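Carboxypeptidase Y inhibitor (Saccharomyces cerevisiae, PDB 1WPX) inhibits carboxypeptidase Y specifically and potently, as a member of the phosphatidylethanolamine-binding protein family. Local coordinates at residues B[114-119]-B[175-180]; B[61-66]-B[136-141]; B[19-24]-B[163-168]; B[47-52]-B[211-216]. All blocks are in the same frame, centred on the assembly; numbering follows the deposited sequence.

Contact 1 of 4, residues B[114-119]-B[175-180]; sequences VECDLK and VDSSKF
The backbone of Asp176 runs beside the carboxylate of Asp117, with Asp176 CA 3.4 Å from Asp117 OD1, and so brings the next peptide N-H within range of that oxygen. The Asp176 carboxylate itself serves its own loop. Its OD1 accepts from both OG and N of Ser178, which approach from the same face, and the bond from the backbone N makes this an Asx turn; its OD2 offers the syn lone pair to Lys179 NZ in a salt bridge of 3.0 Å. Ser177 carries the main grip. Its N donates to the syn lone pair of Asp117 OD1 over 2.8 Å, and its OG donates to Asp117 OD2 at 2.6 Å. With chi1 at 62°, OG stands between the backbone N and the carbonyl carbon of its own residue, the position from which OG and N can face one carboxylate together. Holding both oxygens from a single residue should fix the rotation of the acid group. The partner is a corner in strand 110-120: Asp117 and Leu118 both face Phe90, a G1 beta bulge, and Gln171 accepts from the backbone N of Asp117. Ser177 also lays its CB against CB of Cys116, and it begins a 3-10 segment, 177-179, that carries the chain round to Phe180. There the ring turns its edge to Cys116, SG lying 4.3 Å from CD2 of Phe180 and almost in the ring plane, 89° off the normal. One ring face receives the carbonyl oxygen of Asp176, while Thr91, Asn205 and Leu207 also touch the Phe180 side chain.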
# COMPACT_ATOMS: atom_id res chain seq x y z
N VAL B 114 -2.64 -28.33 -13.75
CA VAL B 114 -1.53 -28.44 -14.69
C VAL B 114 -2.05 -28.32 -16.11
O VAL B 114 -2.59 -29.27 -16.65
CB VAL B 114 -0.79 -29.78 -14.57
CG1 VAL B 114 0.24 -29.90 -15.69
CG2 VAL B 114 -0.09 -29.89 -13.24
N GLU B 115 -1.90 -27.14 -16.69
CA GLU B 115 -2.34 -26.87 -18.06
C GLU B 115 -1.11 -26.70 -18.94
O GLU B 115 -0.19 -25.96 -18.59
CB GLU B 115 -3.16 -25.59 -18.11
CG GLU B 115 -4.61 -25.79 -18.38
CD GLU B 115 -5.28 -24.47 -18.69
OE1 GLU B 115 -5.32 -23.61 -17.79
OE2 GLU B 115 -5.76 -24.31 -19.83
N CYS B 116 -1.10 -27.36 -20.10
CA CYS B 116 0.04 -27.27 -20.99
C CYS B 116 -0.31 -26.83 -22.40
O CYS B 116 -1.48 -26.75 -22.77
CB CYS B 116 0.77 -28.61 -21.05
SG CYS B 116 1.15 -29.31 -19.43
N ASP B 117 0.74 -26.56 -23.18
CA ASP B 117 0.60 -26.14 -24.56
C ASP B 117 -0.26 -24.88 -24.65
O ASP B 117 -1.17 -24.80 -25.48
CB ASP B 117 -0.01 -27.26 -25.40
CG ASP B 117 0.59 -28.62 -25.08
OD1 ASP B 117 1.83 -28.75 -25.09
OD2 ASP B 117 -0.19 -29.56 -24.83
N LEU B 118 0.04 -23.92 -23.79
CA LEU B 118 -0.67 -22.65 -23.74
C LEU B 118 0.14 -21.63 -24.53
O LEU B 118 1.36 -21.60 -24.41
CB LEU B 118 -0.77 -22.15 -22.30
CG LEU B 118 -1.81 -22.73 -21.34
CD1 LEU B 118 -1.38 -22.46 -19.90
CD2 LEU B 118 -3.16 -22.10 -21.63
N LYS B 119 -0.53 -20.81 -25.33
CA LYS B 119 0.19 -19.80 -26.08
C LYS B 119 -0.38 -18.42 -25.76
O LYS B 119 -1.56 -18.28 -25.42
CB LYS B 119 0.13 -20.08 -27.59
CG LYS B 119 -1.25 -20.07 -28.19
CD LYS B 119 -1.19 -20.16 -29.71
CE LYS B 119 -2.59 -20.36 -30.33
NZ LYS B 119 -3.21 -21.70 -30.03
N VAL B 175 8.43 -29.21 -28.25
CA VAL B 175 7.93 -30.36 -27.51
C VAL B 175 6.63 -30.07 -26.77
O VAL B 175 6.57 -29.21 -25.89
CB VAL B 175 9.03 -30.92 -26.55
CG1 VAL B 175 10.25 -30.04 -26.61
CG2 VAL B 175 8.50 -31.07 -25.15
N ASP B 176 5.58 -30.79 -27.16
CA ASP B 176 4.25 -30.65 -26.57
C ASP B 176 4.14 -31.46 -25.27
O ASP B 176 5.03 -32.24 -24.94
CB ASP B 176 3.21 -31.13 -27.57
CG ASP B 176 3.36 -32.60 -27.89
OD1 ASP B 176 2.42 -33.37 -27.59
OD2 ASP B 176 4.43 -32.99 -28.42
N SER B 177 3.03 -31.28 -24.56
CA SER B 177 2.84 -31.97 -23.28
C SER B 177 2.72 -33.50 -23.33
O SER B 177 2.89 -34.16 -22.31
CB SER B 177 1.63 -31.38 -22.54
OG SER B 177 0.42 -31.54 -23.26
N SER B 178 2.43 -34.06 -24.50
CA SER B 178 2.31 -35.51 -24.61
C SER B 178 3.63 -36.20 -24.30
O SER B 178 3.68 -37.42 -24.17
CB SER B 178 1.85 -35.90 -26.02
OG SER B 178 2.90 -35.77 -26.97
N LYS B 179 4.70 -35.42 -24.17
CA LYS B 179 6.02 -35.98 -23.89
C LYS B 179 6.51 -35.76 -22.46
O LYS B 179 7.62 -36.17 -22.11
CB LYS B 179 7.03 -35.42 -24.89
CG LYS B 179 6.72 -35.89 -26.30
CD LYS B 179 7.48 -35.13 -27.35
CE LYS B 179 7.17 -35.68 -28.73
NZ LYS B 179 5.73 -35.56 -29.06
N PHE B 180 5.70 -35.11 -21.63
CA PHE B 180 6.09 -34.88 -20.25
C PHE B 180 5.78 -36.10 -19.41
O PHE B 180 4.83 -36.82 -19.69
CB PHE B 180 5.36 -33.66 -19.68
CG PHE B 180 5.69 -32.37 -20.39
CD1 PHE B 180 6.91 -32.21 -21.03
CD2 PHE B 180 4.78 -31.32 -20.40
CE1 PHE B 180 7.22 -31.02 -21.67
CE2 PHE B 180 5.08 -30.12 -21.04
CZ PHE B 180 6.31 -29.97 -21.68

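Contact 2 of 4, residues B[61-66]-B[136-141]; sequences KPQFQF and ASEFNT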
# COMPACT_ATOMS: atom_id res chain seq x y z
N LYS B 61 -11.84 -22.41 -11.68
CA LYS B 61 -10.54 -22.07 -12.23
C LYS B 61 -10.41 -20.56 -12.43
O LYS B 61 -11.32 -19.90 -12.94
CB LYS B 61 -10.29 -22.80 -13.56
CG LYS B 61 -8.84 -22.67 -14.02
CD LYS B 61 -8.47 -23.66 -15.12
CE LYS B 61 -9.05 -23.26 -16.47
NZ LYS B 61 -8.53 -24.17 -17.54
N PRO B 62 -9.26 -19.98 -12.03
CA PRO B 62 -9.00 -18.55 -12.16
C PRO B 62 -8.49 -18.13 -13.53
O PRO B 62 -8.12 -18.97 -14.35
CB PRO B 62 -7.96 -18.31 -11.08
CG PRO B 62 -7.13 -19.54 -11.18
CD PRO B 62 -8.17 -20.64 -11.28
N GLN B 63 -8.49 -16.82 -13.77
CA GLN B 63 -7.99 -16.26 -15.03
C GLN B 63 -6.53 -15.84 -14.82
O GLN B 63 -6.12 -15.51 -13.70
CB GLN B 63 -8.81 -15.04 -15.43
CG GLN B 63 -10.27 -15.33 -15.60
CD GLN B 63 -11.06 -14.07 -15.92
OE1 GLN B 63 -10.85 -13.44 -16.96
NE2 GLN B 63 -11.96 -13.69 -15.02
N PHE B 64 -5.76 -15.85 -15.90
CA PHE B 64 -4.35 -15.49 -15.83
C PHE B 64 -3.94 -14.44 -16.85
O PHE B 64 -4.58 -14.28 -17.89
CB PHE B 64 -3.49 -16.74 -16.05
CG PHE B 64 -3.77 -17.86 -15.10
CD1 PHE B 64 -3.07 -17.97 -13.90
CD2 PHE B 64 -4.74 -18.82 -15.42
CE1 PHE B 64 -3.32 -19.03 -13.02
CE2 PHE B 64 -4.99 -19.88 -14.55
CZ PHE B 64 -4.28 -19.99 -13.35
N GLN B 65 -2.87 -13.72 -16.53
CA GLN B 65 -2.31 -12.70 -17.40
C GLN B 65 -0.82 -12.68 -17.14
O GLN B 65 -0.39 -12.81 -16.00
CB GLN B 65 -2.87 -11.31 -17.11
CG GLN B 65 -2.21 -10.22 -17.97
CD GLN B 65 -2.59 -8.81 -17.57
OE1 GLN B 65 -2.39 -8.40 -16.43
NE2 GLN B 65 -3.14 -8.05 -18.51
N PHE B 66 -0.03 -12.53 -18.20
CA PHE B 66 1.42 -12.48 -18.06
C PHE B 66 1.93 -11.14 -18.55
O PHE B 66 1.62 -10.71 -19.65
CB PHE B 66 2.06 -13.61 -18.87
CG PHE B 66 3.56 -13.61 -18.83
CD1 PHE B 66 4.25 -13.67 -17.62
CD2 PHE B 66 4.30 -13.55 -20.01
CE1 PHE B 66 5.64 -13.68 -17.59
CE2 PHE B 66 5.70 -13.56 -19.99
CZ PHE B 66 6.37 -13.62 -18.77
N ALA B 136 1.61 -7.04 -21.82
CA ALA B 136 0.75 -7.75 -20.90
C ALA B 136 -0.18 -8.55 -21.79
O ALA B 136 -0.80 -7.99 -22.69
CB ALA B 136 -0.03 -6.78 -20.04
N SER B 137 -0.28 -9.85 -21.55
CA SER B 137 -1.14 -10.68 -22.36
C SER B 137 -1.78 -11.83 -21.60
O SER B 137 -1.21 -12.36 -20.64
CB SER B 137 -0.36 -11.25 -23.55
OG SER B 137 -1.14 -12.20 -24.26
N GLU B 138 -2.96 -12.22 -22.04
CA GLU B 138 -3.67 -13.33 -21.45
C GLU B 138 -3.31 -14.54 -22.31
O GLU B 138 -2.62 -14.40 -23.31
CB GLU B 138 -5.17 -13.09 -21.49
CG GLU B 138 -5.58 -11.84 -20.73
CD GLU B 138 -7.08 -11.71 -20.60
OE1 GLU B 138 -7.76 -11.67 -21.65
OE2 GLU B 138 -7.57 -11.65 -19.45
N PHE B 139 -3.78 -15.71 -21.91
CA PHE B 139 -3.45 -16.90 -22.68
C PHE B 139 -4.56 -17.33 -23.61
O PHE B 139 -5.74 -17.02 -23.39
CB PHE B 139 -3.11 -18.04 -21.72
CG PHE B 139 -1.91 -17.77 -20.88
CD1 PHE B 139 -0.64 -17.89 -21.42
CD2 PHE B 139 -2.05 -17.34 -19.57
CE1 PHE B 139 0.49 -17.58 -20.67
CE2 PHE B 139 -0.93 -17.02 -18.81
CZ PHE B 139 0.34 -17.14 -19.36
N ASN B 140 -4.18 -18.03 -24.67
CA ASN B 140 -5.14 -18.56 -25.61
C ASN B 140 -5.37 -19.98 -25.12
O ASN B 140 -4.50 -20.85 -25.27
CB ASN B 140 -4.58 -18.56 -27.03
CG ASN B 140 -5.61 -18.98 -28.05
OD1 ASN B 140 -5.37 -18.92 -29.25
ND2 ASN B 140 -6.77 -19.42 -27.57
N THR B 141 -6.53 -20.20 -24.52
CA THR B 141 -6.91 -21.48 -23.95
C THR B 141 -7.23 -22.58 -24.97
O THR B 141 -7.17 -23.76 -24.64
CB THR B 141 -8.12 -21.30 -23.02
OG1 THR B 141 -8.32 -22.48 -22.24
CG2 THR B 141 -9.38 -21.01 -23.84
O HOH W 1 -5.69 -16.05 -19.55
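Phe64 and Phe139 both carry CG anti to the carbonyl carbon, with chi1 at -56° and -63°; the same torsion turns the Phe64 ring off strand 134-140 but carries the Phe139 ring to strand 63-69. Its edge meets CB of Phe64, which lies in the ring plane 3.8 Å from Phe139 CE2, and its CZ stands 4.0 Å from CB of Phe66. One phenyl group thus spans two alternate residues on the same face of strand 63-69. Phe66 and Ser137 form an antiparallel hydrogen-bonded pair, with Phe66 N to Ser137 O at 2.7 Å and nearly straight, and Ser137 N returning to Phe66 O at 2.8 Å. Farther along, a water connects Phe64 O to Phe139 N in place of a direct bond, in keeping with strand directions 137° apart. The extended Gln65 passes CG over Ser137 O and brings NE2 to 3.7 Å from CB of Ala136; that NE2 donates to the backbone of another protein chain in the assembly. Were Gln65 replaced by alanine, that backbone acceptor would probably lose its mate and a gap would open beside Ala136. Strand 63-69 continues the sheet to strand 35-40, and strand 134-140 to strand 110-120, while Phe66 and Phe139 pack on Leu168 and the Phe64 ring meets that of Phe166, both from strand 162-170.

Contact 3 of 4, residues B[19-24]-B[163-168]; sequences HGILED and RYVFLL. With SO4 (sulfate ion), chain G.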
# COMPACT_ATOMS: atom_id res chain seq x y z
N HIS B 19 8.26 -16.02 2.50
CA HIS B 19 7.29 -17.11 2.62
C HIS B 19 7.81 -18.47 2.17
O HIS B 19 7.03 -19.36 1.85
CB HIS B 19 6.02 -16.73 1.85
CG HIS B 19 5.41 -15.44 2.32
ND1 HIS B 19 4.60 -15.36 3.43
CD2 HIS B 19 5.55 -14.17 1.87
CE1 HIS B 19 4.27 -14.10 3.65
NE2 HIS B 19 4.84 -13.36 2.72
N GLY B 20 9.14 -18.61 2.15
CA GLY B 20 9.77 -19.86 1.76
C GLY B 20 9.37 -20.51 0.44
O GLY B 20 9.46 -21.73 0.30
N ILE B 21 8.93 -19.71 -0.52
CA ILE B 21 8.52 -20.24 -1.82
C ILE B 21 9.74 -20.69 -2.64
O ILE B 21 9.65 -21.60 -3.46
CB ILE B 21 7.74 -19.19 -2.63
CG1 ILE B 21 6.52 -18.72 -1.84
CG2 ILE B 21 7.34 -19.77 -3.98
CD1 ILE B 21 5.46 -19.77 -1.64
N LEU B 22 10.89 -20.04 -2.41
CA LEU B 22 12.11 -20.37 -3.14
C LEU B 22 12.76 -21.67 -2.68
O LEU B 22 13.47 -22.32 -3.44
CB LEU B 22 13.14 -19.24 -3.01
CG LEU B 22 12.81 -17.87 -3.61
CD1 LEU B 22 13.98 -16.92 -3.39
CD2 LEU B 22 12.53 -18.02 -5.09
N GLU B 23 12.52 -22.06 -1.43
CA GLU B 23 13.12 -23.26 -0.88
C GLU B 23 12.17 -24.44 -0.79
O GLU B 23 12.55 -25.57 -1.08
CB GLU B 23 13.71 -22.97 0.51
CG GLU B 23 13.12 -21.74 1.18
CD GLU B 23 13.63 -20.45 0.55
OE1 GLU B 23 12.88 -19.43 0.55
OE2 GLU B 23 14.78 -20.45 0.05
N ASP B 24 10.93 -24.19 -0.38
CA ASP B 24 9.97 -25.27 -0.25
C ASP B 24 9.41 -25.73 -1.59
O ASP B 24 9.11 -26.91 -1.76
CB ASP B 24 8.80 -24.83 0.62
CG ASP B 24 9.24 -24.33 1.96
OD1 ASP B 24 8.37 -23.87 2.74
OD2 ASP B 24 10.45 -24.39 2.23
N ARG B 163 -0.23 -22.72 1.54
CA ARG B 163 0.26 -21.89 0.45
C ARG B 163 -0.24 -22.51 -0.86
O ARG B 163 -0.03 -23.70 -1.12
CB ARG B 163 1.78 -21.85 0.44
CG ARG B 163 2.38 -20.94 1.50
CD ARG B 163 3.87 -21.16 1.63
NE ARG B 163 4.17 -22.53 2.01
CZ ARG B 163 5.40 -23.02 2.13
NH1 ARG B 163 6.45 -22.24 1.90
NH2 ARG B 163 5.58 -24.29 2.48
N TYR B 164 -0.91 -21.70 -1.67
CA TYR B 164 -1.41 -22.15 -2.97
C TYR B 164 -0.59 -21.39 -4.00
O TYR B 164 -0.83 -20.21 -4.26
CB TYR B 164 -2.90 -21.84 -3.07
CG TYR B 164 -3.67 -22.72 -2.12
CD1 TYR B 164 -3.87 -24.07 -2.41
CD2 TYR B 164 -4.12 -22.24 -0.89
CE1 TYR B 164 -4.48 -24.93 -1.50
CE2 TYR B 164 -4.73 -23.09 0.04
CZ TYR B 164 -4.90 -24.43 -0.28
OH TYR B 164 -5.47 -25.30 0.63
N VAL B 165 0.39 -22.09 -4.58
CA VAL B 165 1.32 -21.50 -5.53
C VAL B 165 1.11 -21.73 -7.03
O VAL B 165 1.07 -22.86 -7.51
CB VAL B 165 2.76 -21.94 -5.19
CG1 VAL B 165 3.77 -21.11 -5.96
CG2 VAL B 165 3.00 -21.80 -3.69
N PHE B 166 0.99 -20.63 -7.77
CA PHE B 166 0.84 -20.69 -9.22
C PHE B 166 2.22 -20.49 -9.84
O PHE B 166 2.97 -19.60 -9.41
CB PHE B 166 -0.09 -19.59 -9.73
CG PHE B 166 -1.53 -19.81 -9.39
CD1 PHE B 166 -2.13 -19.12 -8.34
CD2 PHE B 166 -2.30 -20.72 -10.13
CE1 PHE B 166 -3.47 -19.32 -8.03
CE2 PHE B 166 -3.64 -20.92 -9.82
CZ PHE B 166 -4.23 -20.22 -8.77
N LEU B 167 2.57 -21.32 -10.82
CA LEU B 167 3.86 -21.22 -11.49
C LEU B 167 3.71 -21.31 -13.00
O LEU B 167 3.02 -22.20 -13.52
CB LEU B 167 4.82 -22.32 -11.01
CG LEU B 167 5.10 -22.41 -9.51
CD1 LEU B 167 4.14 -23.39 -8.88
CD2 LEU B 167 6.52 -22.88 -9.28
N LEU B 168 4.36 -20.39 -13.71
CA LEU B 168 4.31 -20.37 -15.17
C LEU B 168 5.64 -20.85 -15.74
O LEU B 168 6.70 -20.29 -15.45
CB LEU B 168 4.01 -18.96 -15.68
CG LEU B 168 3.85 -18.83 -17.20
CD1 LEU B 168 2.59 -19.55 -17.63
CD2 LEU B 168 3.78 -17.37 -17.62
S SO4 G . -5.27 -29.15 -0.42
O1 SO4 G . -5.71 -30.46 -0.93
O2 SO4 G . -6.26 -28.13 -0.78
O3 SO4 G . -5.13 -29.22 1.05
O4 SO4 G . -3.96 -28.82 -1.02
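Arg163 meets Asp24 through charge, and does so end-on: NH1 and NH2 both reach the same oxygen, Asp24 OD1, at 2.7 Å and 2.8 Å. The carboxylate and guanidinium planes stand 83° apart, and the two donors use OD1 differently. NH2 takes its anti lone pair, whereas NH1 comes from above the carboxylate plane, though the oxygen lies close to the guanidinium plane for both. NH2 also forms a salt bridge with Asp98, so the arginine charge is shared between two acids. Among uncharged partners, Arg163 NH1 donates to the carbonyl oxygen of His19 at 2.9 Å, likewise near the guanidinium plane. A bend at chi3 (-61°) turns the head of the arginine toward these acceptors, and together they should hold the group against rotation. The His19 ring looks elsewhere, its ND1 hydrogen-bonded to Tyr216 OH and its NE2 to an acidic side chain of another protein chain. Apolar packing is supplied by Ile21, whose CD1 lies 3.8 Å from CG2 of Val165 and 3.9 Å from CD of Arg163, the isoleucine lying alongside both and pointing the opposite way. From the other face of the strand, Tyr164 donates OH to sulfate O2 at 3.3 Å, in the plane of its ring; His112 and Ala154 also bind this ion, which probably came from the crystallisation liquor. On the Arg163 side the arrangement is a helix end docked on a strand: Gly20, with positive phi, is the C-prime residue of a Schellman motif that terminates helix 8-18.

Contact 4 of 4, residues B[47-52]-B[211-216]; sequences VAMGNT and ASNFFY
Asn213 clasps with its amide the loop after strand 45-47, which lies along strand 208-217 in the antiparallel sheet of this phosphatidylethanolamine-binding protein fold. OD1 accepts from Met49 N at 2.8 Å, in the carbonyl plane, and also from Phe214 N; ND2 is hydrogen-bonded to Leu37 O and only weakly to Val47 O. This is the tightly packed part. CG of Asn213 stands anti to its backbone N (chi1 -159°), which lays the amide against CG2 of Val47, and Met49 SD lies 3.5 Å from OD1. A leucine in its place would probably leave Met49 N and Leu37 O without their mates. Beside it, Gly50 N donates to Phe214 O at 2.8 Å while Gly50 CA sits over the face of the Phe214 ring, 4.0 Å from the centroid, a CH-pi contact; the backbone angles there call for a glycine. Val47 CB completes the packing 4.0 Å from CD2 of Phe215, and Gly50 O meets the edge of the Tyr216 ring, 3.3 Å from CD1. The looser side is the partly exposed Thr52. Another protein chain of the assembly packs on Ala48, Met49, Asn51 and Thr52. Tyr216 N donates to Asn51 O at 2.8 Å, and the single bridge of Thr52 with Tyr216 brings Thr52 CA within 3.3 Å of Tyr216 O in a CA-H...O contact.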
# COMPACT_ATOMS: atom_id res chain seq x y z
N VAL B 47 -5.39 -12.93 -6.61
CA VAL B 47 -4.34 -13.55 -5.83
C VAL B 47 -3.24 -12.50 -5.96
O VAL B 47 -2.76 -12.23 -7.05
CB VAL B 47 -3.94 -14.96 -6.41
CG1 VAL B 47 -4.83 -15.29 -7.58
CG2 VAL B 47 -2.46 -15.01 -6.77
N ALA B 48 -2.89 -11.89 -4.83
CA ALA B 48 -1.91 -10.82 -4.82
C ALA B 48 -0.66 -11.03 -3.98
O ALA B 48 -0.40 -10.28 -3.03
CB ALA B 48 -2.59 -9.52 -4.41
N MET B 49 0.13 -12.04 -4.32
CA MET B 49 1.36 -12.32 -3.59
C MET B 49 1.18 -12.43 -2.08
O MET B 49 1.64 -11.56 -1.33
CB MET B 49 2.41 -11.24 -3.89
CG MET B 49 2.87 -11.17 -5.34
SD MET B 49 3.90 -12.57 -5.88
CE MET B 49 5.44 -12.13 -5.14
N GLY B 50 0.49 -13.47 -1.63
CA GLY B 50 0.34 -13.66 -0.20
C GLY B 50 -0.94 -13.26 0.52
O GLY B 50 -1.05 -13.47 1.72
N ASN B 51 -1.91 -12.69 -0.18
CA ASN B 51 -3.15 -12.32 0.48
C ASN B 51 -3.93 -13.59 0.82
O ASN B 51 -3.61 -14.68 0.35
CB ASN B 51 -3.98 -11.39 -0.40
CG ASN B 51 -4.38 -12.04 -1.71
OD1 ASN B 51 -3.56 -12.68 -2.37
ND2 ASN B 51 -5.63 -11.86 -2.09
N THR B 52 -4.94 -13.46 1.68
CA THR B 52 -5.75 -14.60 2.07
C THR B 52 -7.07 -14.54 1.32
O THR B 52 -7.65 -13.48 1.14
CB THR B 52 -6.02 -14.59 3.61
OG1 THR B 52 -4.80 -14.83 4.31
CG2 THR B 52 -7.01 -15.67 3.98
N ALA B 211 7.52 -17.27 -14.08
CA ALA B 211 6.82 -16.42 -13.12
C ALA B 211 6.07 -17.21 -12.06
O ALA B 211 5.87 -18.43 -12.20
CB ALA B 211 5.86 -15.50 -13.85
N SER B 212 5.64 -16.51 -11.01
CA SER B 212 4.90 -17.13 -9.92
C SER B 212 4.14 -16.13 -9.03
O SER B 212 4.60 -15.03 -8.78
CB SER B 212 5.85 -17.94 -9.04
OG SER B 212 5.16 -18.51 -7.94
N ASN B 213 2.96 -16.54 -8.57
CA ASN B 213 2.13 -15.74 -7.69
C ASN B 213 1.55 -16.74 -6.70
O ASN B 213 1.61 -17.95 -6.93
CB ASN B 213 1.01 -15.06 -8.46
CG ASN B 213 0.43 -13.85 -7.72
OD1 ASN B 213 0.62 -13.69 -6.52
ND2 ASN B 213 -0.28 -13.01 -8.45
N PHE B 214 0.98 -16.28 -5.59
CA PHE B 214 0.41 -17.21 -4.63
C PHE B 214 -0.51 -16.54 -3.63
O PHE B 214 -0.52 -15.31 -3.49
CB PHE B 214 1.53 -17.94 -3.89
CG PHE B 214 2.21 -17.10 -2.85
CD1 PHE B 214 2.05 -17.37 -1.50
CD2 PHE B 214 2.97 -16.00 -3.22
CE1 PHE B 214 2.63 -16.56 -0.53
CE2 PHE B 214 3.56 -15.18 -2.27
CZ PHE B 214 3.38 -15.46 -0.92
N PHE B 215 -1.29 -17.35 -2.93
CA PHE B 215 -2.22 -16.83 -1.93
C PHE B 215 -2.35 -17.85 -0.81
O PHE B 215 -1.84 -18.97 -0.91
CB PHE B 215 -3.58 -16.53 -2.57
CG PHE B 215 -4.39 -17.75 -2.94
CD1 PHE B 215 -5.31 -18.29 -2.04
CD2 PHE B 215 -4.27 -18.33 -4.20
CE1 PHE B 215 -6.12 -19.38 -2.40
CE2 PHE B 215 -5.07 -19.43 -4.57
CZ PHE B 215 -5.99 -19.95 -3.67
N TYR B 216 -3.02 -17.45 0.27
CA TYR B 216 -3.24 -18.32 1.41
C TYR B 216 -4.73 -18.58 1.56
O TYR B 216 -5.57 -17.75 1.22
CB TYR B 216 -2.73 -17.69 2.71
CG TYR B 216 -1.23 -17.69 2.91
CD1 TYR B 216 -0.45 -16.60 2.52
CD2 TYR B 216 -0.58 -18.75 3.55
CE1 TYR B 216 0.92 -16.56 2.75
CE2 TYR B 216 0.79 -18.73 3.79
CZ TYR B 216 1.54 -17.63 3.40
OH TYR B 216 2.90 -17.59 3.63

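Contacts 1 and 4 are largely buried, contacts 2 and 3 only partly, and all four reach one antiparallel sheet. Contacts 3 and 4 lie closest, centres about 9 Å apart, on the neighbouring strands 162-170 and 208-217. Contacts 1 and 2 adjoin through strands 110-120 and 134-140, where Lys119 O probably accepts from Asn140 N. Contact 2 alone joins two strands of the sheet, contact 4 having just a single backbone bridge from a loop; the others dock a loop or helix end on a strand, through a carboxylate in contact 1, a guanidinium in contact 3 and an amide in contact 4. Another protein chain reaches contacts 2, 3 and 4, whereas contact 1 lies away from that interface.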